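Local coordinates for protein cysteine S-methyltransferase NleE (Escherichia coli O157:H7, PDB 4R29) that binds S-adenosylmethionine and, as a secreted bacterial effector, probably methylates a zinc-finger cysteine in host TAB2 and TAB3, thereby shutting down NF-kappa-B signalling, at residues C132-P137 against Q159-F164; N169-I174 against M192-E197. The protein carries 1 engineered substitution. All coordinates share one frame; numbering follows the deposited sequence.

Contact 1 of 2, residues C132-P137 against Q159-F164; sequences CCKIFP and QRANRF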
# COMPACT_ATOMS: atom_id res chain seq x y z
N CYS A 132 -8.13 -7.88 -1.65
CA CYS A 132 -7.77 -7.19 -2.89
C CYS A 132 -6.67 -6.13 -2.70
O CYS A 132 -6.61 -5.46 -1.66
CB CYS A 132 -9.01 -6.54 -3.52
SG CYS A 132 -10.40 -7.67 -3.80
N CYS A 133 -5.83 -5.99 -3.71
CA CYS A 133 -4.79 -4.95 -3.71
C CYS A 133 -4.92 -4.06 -4.95
O CYS A 133 -4.81 -4.55 -6.08
CB CYS A 133 -3.39 -5.58 -3.68
SG CYS A 133 -3.00 -6.46 -2.14
N LYS A 134 -5.17 -2.78 -4.74
CA LYS A 134 -5.07 -1.82 -5.84
C LYS A 134 -3.63 -1.31 -5.87
O LYS A 134 -3.10 -0.85 -4.86
CB LYS A 134 -6.06 -0.67 -5.67
CG LYS A 134 -7.52 -1.08 -5.88
CD LYS A 134 -8.50 0.10 -5.68
CE LYS A 134 -9.96 -0.27 -5.98
NZ LYS A 134 -10.29 -0.21 -7.44
N ILE A 135 -2.97 -1.44 -7.02
CA ILE A 135 -1.55 -1.15 -7.13
C ILE A 135 -1.31 -0.08 -8.17
O ILE A 135 -1.95 -0.08 -9.22
CB ILE A 135 -0.73 -2.39 -7.54
CG1 ILE A 135 -1.02 -3.56 -6.60
CG2 ILE A 135 0.76 -2.07 -7.58
CD1 ILE A 135 -0.53 -4.92 -7.10
N PHE A 136 -0.38 0.84 -7.88
CA PHE A 136 0.03 1.84 -8.86
C PHE A 136 1.36 2.47 -8.50
O PHE A 136 1.76 2.47 -7.34
CB PHE A 136 -1.03 2.93 -9.03
CG PHE A 136 -1.48 3.55 -7.74
CD1 PHE A 136 -2.47 2.95 -6.98
CD2 PHE A 136 -0.91 4.73 -7.30
CE1 PHE A 136 -2.89 3.52 -5.79
CE2 PHE A 136 -1.33 5.30 -6.10
CZ PHE A 136 -2.32 4.69 -5.34
N PRO A 137 2.06 3.02 -9.51
CA PRO A 137 3.37 3.65 -9.32
C PRO A 137 3.30 4.78 -8.30
O PRO A 137 2.32 5.52 -8.27
CB PRO A 137 3.69 4.22 -10.71
CG PRO A 137 2.90 3.39 -11.67
CD PRO A 137 1.62 3.07 -10.92
N GLN A 159 -14.80 0.87 -0.83
CA GLN A 159 -15.15 2.27 -0.62
C GLN A 159 -13.98 3.04 -0.04
O GLN A 159 -13.60 4.08 -0.57
CB GLN A 159 -16.40 2.40 0.29
CG GLN A 159 -17.70 2.01 -0.42
CD GLN A 159 -18.90 1.86 0.53
OE1 GLN A 159 -18.89 2.37 1.66
NE2 GLN A 159 -19.93 1.16 0.06
N ARG A 160 -13.38 2.51 1.03
CA ARG A 160 -12.23 3.16 1.64
C ARG A 160 -11.04 3.17 0.71
O ARG A 160 -10.32 4.15 0.65
CB ARG A 160 -11.87 2.55 3.00
CG ARG A 160 -12.85 2.98 4.06
CD ARG A 160 -12.43 2.61 5.45
NE ARG A 160 -13.42 3.10 6.40
CZ ARG A 160 -13.22 3.22 7.70
NH1 ARG A 160 -12.04 2.90 8.23
NH2 ARG A 160 -14.19 3.68 8.47
N ALA A 161 -10.85 2.09 -0.05
CA ALA A 161 -9.71 2.04 -0.94
C ALA A 161 -9.87 3.13 -1.98
O ALA A 161 -8.93 3.85 -2.30
CB ALA A 161 -9.58 0.69 -1.60
N ASN A 162 -11.09 3.25 -2.51
CA ASN A 162 -11.37 4.29 -3.49
C ASN A 162 -11.20 5.68 -2.89
O ASN A 162 -10.59 6.56 -3.49
CB ASN A 162 -12.79 4.12 -4.06
CG ASN A 162 -12.86 3.03 -5.11
OD1 ASN A 162 -11.87 2.73 -5.79
ND2 ASN A 162 -14.03 2.43 -5.25
N ARG A 163 -11.74 5.88 -1.69
CA ARG A 163 -11.63 7.14 -1.00
C ARG A 163 -10.16 7.52 -0.75
O ARG A 163 -9.77 8.68 -0.83
CB ARG A 163 -12.41 7.10 0.31
CG ARG A 163 -12.41 8.40 1.09
CD ARG A 163 -13.26 9.41 0.37
NE ARG A 163 -13.43 10.66 1.12
CZ ARG A 163 -13.58 11.85 0.53
NH1 ARG A 163 -13.57 11.95 -0.79
NH2 ARG A 163 -13.73 12.93 1.27
N PHE A 164 -9.33 6.53 -0.46
CA PHE A 164 -7.92 6.81 -0.31
C PHE A 164 -7.32 7.36 -1.60
O PHE A 164 -6.56 8.32 -1.57
CB PHE A 164 -7.15 5.56 0.12
CG PHE A 164 -5.67 5.70 -0.03
CD1 PHE A 164 -4.93 6.38 0.92
CD2 PHE A 164 -5.01 5.17 -1.13
CE1 PHE A 164 -3.55 6.52 0.80
CE2 PHE A 164 -3.63 5.30 -1.27
CZ PHE A 164 -2.90 5.98 -0.30
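The edges of the F136 and F164 rings meet, CZ of F136 standing 4.3 Å from CE2 of F164, each atom near the plane of the other ring. Neither ring lies over the other, so this is a light apolar touch at the side, not a stack. F164 is nevertheless in the well-packed part: it is buried, resting on V148 of the middle strand, M109 and Q111 of the next strand, and M198 and I201 of helix 186-201. Phenylalanine suits the place, being large, flat and without polar atoms to satisfy. A161, likewise buried, sits against V148 and Y150, and its small CB lets the helix settle on the sheet.

This is a helix laid on one face of the three-stranded antiparallel sheet of the Rossmann-like fold. The segment axes run only 13° from parallel and come within 10.3 Å. Strand 131-137 is an outer strand, tied by backbone hydrogen bonds to strand 145-151, on which the helix bears as well.

The looser margin belongs to K134. Its methylenes reach toward the helix, CD lying 4.3 Å from A161 CB, and the last torsion (chi4 -83°) bends an otherwise extended chain. N162 points its CB away from the strand, but its amide oxygen turns back: OD1 is 3.6 Å from K134 CE and 3.7 Å from K134 NZ, a separation at which a weak electrostatic attraction is possible, although no hydrogen bond forms. Lysine fits this partly exposed border because its apolar stem can lie against the helix while its charged end stays beside the N162 amide.

Contact 2 of 2, residues N169-I174 against M192-E197; sequences NIKRDI and MIIARE. With SAM (S-adenosylmethionine), chain E.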
# COMPACT_ATOMS: atom_id res chain seq x y z
N ASN A 169 -4.87 11.53 -4.57
CA ASN A 169 -4.79 12.35 -5.77
C ASN A 169 -4.87 13.83 -5.44
O ASN A 169 -4.23 14.65 -6.08
CB ASN A 169 -5.91 11.97 -6.75
CG ASN A 169 -5.61 10.69 -7.51
OD1 ASN A 169 -4.45 10.32 -7.69
ND2 ASN A 169 -6.65 10.00 -7.95
N ILE A 170 -5.69 14.18 -4.46
CA ILE A 170 -5.77 15.55 -4.04
C ILE A 170 -4.43 15.98 -3.47
O ILE A 170 -3.91 17.04 -3.84
CB ILE A 170 -6.84 15.74 -2.98
CG1 ILE A 170 -8.23 15.61 -3.60
CG2 ILE A 170 -6.65 17.09 -2.29
CD1 ILE A 170 -9.34 15.70 -2.56
N LYS A 171 -3.85 15.17 -2.59
CA LYS A 171 -2.55 15.48 -2.02
C LYS A 171 -1.52 15.70 -3.13
O LYS A 171 -0.87 16.73 -3.17
CB LYS A 171 -2.05 14.38 -1.09
CG LYS A 171 -0.78 14.77 -0.31
CD LYS A 171 0.20 13.61 -0.23
CE LYS A 171 0.98 13.58 1.10
NZ LYS A 171 1.45 14.93 1.59
N ARG A 172 -1.38 14.73 -4.02
CA ARG A 172 -0.33 14.84 -5.03
C ARG A 172 -0.61 15.99 -6.03
O ARG A 172 0.32 16.67 -6.45
CB ARG A 172 -0.07 13.50 -5.73
CG ARG A 172 -1.12 13.09 -6.70
CD ARG A 172 -0.71 13.32 -8.15
NE ARG A 172 -1.85 13.13 -9.04
CZ ARG A 172 -2.41 11.94 -9.29
NH1 ARG A 172 -1.93 10.85 -8.71
NH2 ARG A 172 -3.45 11.85 -10.11
N ASP A 173 -1.87 16.23 -6.38
CA ASP A 173 -2.21 17.39 -7.22
C ASP A 173 -1.78 18.71 -6.56
O ASP A 173 -1.18 19.58 -7.21
CB ASP A 173 -3.70 17.42 -7.57
CG ASP A 173 -4.08 16.32 -8.54
OD1 ASP A 173 -3.18 15.59 -9.00
OD2 ASP A 173 -5.28 16.18 -8.85
N ILE A 174 -2.08 18.84 -5.28
CA ILE A 174 -1.71 20.02 -4.52
C ILE A 174 -0.19 20.19 -4.47
O ILE A 174 0.34 21.26 -4.77
CB ILE A 174 -2.33 19.98 -3.11
CG1 ILE A 174 -3.85 20.19 -3.22
CG2 ILE A 174 -1.72 21.04 -2.19
CD1 ILE A 174 -4.56 20.21 -1.90
N MET A 192 -2.31 19.14 5.85
CA MET A 192 -3.35 19.80 6.62
C MET A 192 -4.68 19.60 5.89
O MET A 192 -5.73 19.51 6.51
CB MET A 192 -3.04 21.29 6.82
CG MET A 192 -4.09 22.06 7.62
SD MET A 192 -4.29 21.50 9.36
CE MET A 192 -2.98 22.38 10.23
N ILE A 193 -4.61 19.49 4.57
CA ILE A 193 -5.82 19.36 3.77
C ILE A 193 -6.48 17.96 3.86
O ILE A 193 -7.71 17.83 3.93
CB ILE A 193 -5.55 19.68 2.27
CG1 ILE A 193 -4.87 21.04 2.10
CG2 ILE A 193 -6.83 19.57 1.48
CD1 ILE A 193 -5.78 22.22 2.20
N ILE A 194 -5.67 16.90 3.86
CA ILE A 194 -6.26 15.56 3.76
C ILE A 194 -5.95 14.59 4.90
O ILE A 194 -6.47 13.48 4.92
CB ILE A 194 -5.89 14.89 2.43
CG1 ILE A 194 -4.38 15.00 2.17
CG2 ILE A 194 -6.67 15.51 1.28
CD1 ILE A 194 -3.57 13.92 2.82
N ALA A 195 -5.12 15.01 5.86
CA ALA A 195 -4.58 14.06 6.84
C ALA A 195 -5.66 13.48 7.76
O ALA A 195 -5.66 12.29 8.02
CB ALA A 195 -3.43 14.69 7.65
N ARG A 196 -6.57 14.32 8.24
CA ARG A 196 -7.64 13.85 9.12
C ARG A 196 -8.54 12.87 8.39
O ARG A 196 -8.92 11.83 8.93
CB ARG A 196 -8.47 15.02 9.68
CG ARG A 196 -9.68 14.55 10.50
CD ARG A 196 -10.37 15.69 11.27
NE ARG A 196 -9.47 16.36 12.21
CZ ARG A 196 -9.24 15.97 13.46
NH1 ARG A 196 -9.81 14.88 13.96
NH2 ARG A 196 -8.41 16.68 14.22
N GLU A 197 -8.87 13.21 7.16
CA GLU A 197 -9.66 12.32 6.32
C GLU A 197 -8.95 10.96 6.09
O GLU A 197 -9.58 9.91 6.17
CB GLU A 197 -10.02 13.01 5.00
CG GLU A 197 -10.90 14.24 5.19
CD GLU A 197 -10.14 15.53 5.59
OE1 GLU A 197 -8.90 15.51 5.82
OE2 GLU A 197 -10.79 16.59 5.65
N SAM E . 0.63 2.13 6.26
CA SAM E . -0.41 2.99 6.82
C SAM E . -1.73 2.25 6.99
O SAM E . -2.57 2.68 7.78
OXT SAM E . -1.97 1.23 6.33
CB SAM E . -0.67 4.22 5.95
CG SAM E . 0.43 5.26 5.98
SD SAM E . -0.10 6.90 5.39
CE SAM E . 1.48 7.74 5.66
C5' SAM E . -0.95 7.50 6.87
C4' SAM E . -1.56 8.87 6.62
O4' SAM E . -2.62 9.11 7.53
C3' SAM E . -0.54 10.00 6.80
O3' SAM E . 0.07 10.34 5.57
C2' SAM E . -1.37 11.13 7.36
O2' SAM E . -1.78 11.90 6.27
C1' SAM E . -2.61 10.47 7.96
N9 SAM E . -2.61 10.41 9.43
C8 SAM E . -3.61 10.86 10.25
N7 SAM E . -3.28 10.61 11.53
C5 SAM E . -2.08 9.98 11.54
C6 SAM E . -1.30 9.50 12.58
N6 SAM E . -1.70 9.62 13.84
N1 SAM E . -0.10 8.89 12.28
C2 SAM E . 0.31 8.76 10.97
N3 SAM E . -0.47 9.24 9.94
C4 SAM E . -1.66 9.84 10.22
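Beside the meeting of I170 with I194, the flat groups sit on the flanks. The R172 guanidinium has N169 CA 4.2 Å above one face, over its centre; NE makes a salt bridge to D173 OD1 (2.8 Å) on the syn side, but tilted out of both the guanidinium and carboxylate planes and bent, with an N-H...O angle of 138°. On the other helix, the A195 carbonyl O approaches C8 of the S-adenosylmethionine adenine at 3.3 Å, while A195 CB lies 3.5 Å from the ribose O2'; alanine's short side chain probably lets the ribose come this close.

The two helices form an antiparallel hairpin, the segment axes 166° apart in direction and 9.6 Å at closest. Branched isoleucines suit this seam, offering apolar carbons without polar atoms to satisfy: the side chains of I170 and I194 run past one another in opposite directions, with CG2 of I170 3.9 Å from CG2 of I194, and CD1 of I174 reaches CG1 of I193 at 4.1 Å. With chi1 at 49°, I194 holds CG1 between its backbone N and carbonyl carbon, where it meets K171 CB at 4.1 Å. K171 leads its ammonium away to S190 and E191, and E191 also hydrogen-bonds the cofactor. Just beyond I194 the helix kinks.

How the contacts relate
Helix 155-181 is common to both contacts. Its early part carries 159-164 of contact 1 against the sheet, and farther along 169-174 of contact 2 pairs with helix 186-201. The centres are about 15 Å apart and the nearest atoms about 5 Å, without touching. Along the chain contact 1 closes before contact 2 opens. One long helix thus joins the three-stranded sheet to the helical hairpin, and S-adenosylmethionine is held by both parts, through Q111 on strand 109-114 on the sheet side and through helix 186-201 on the other. The side chain of F164 in contact 1 lies about 6 Å from the cofactor.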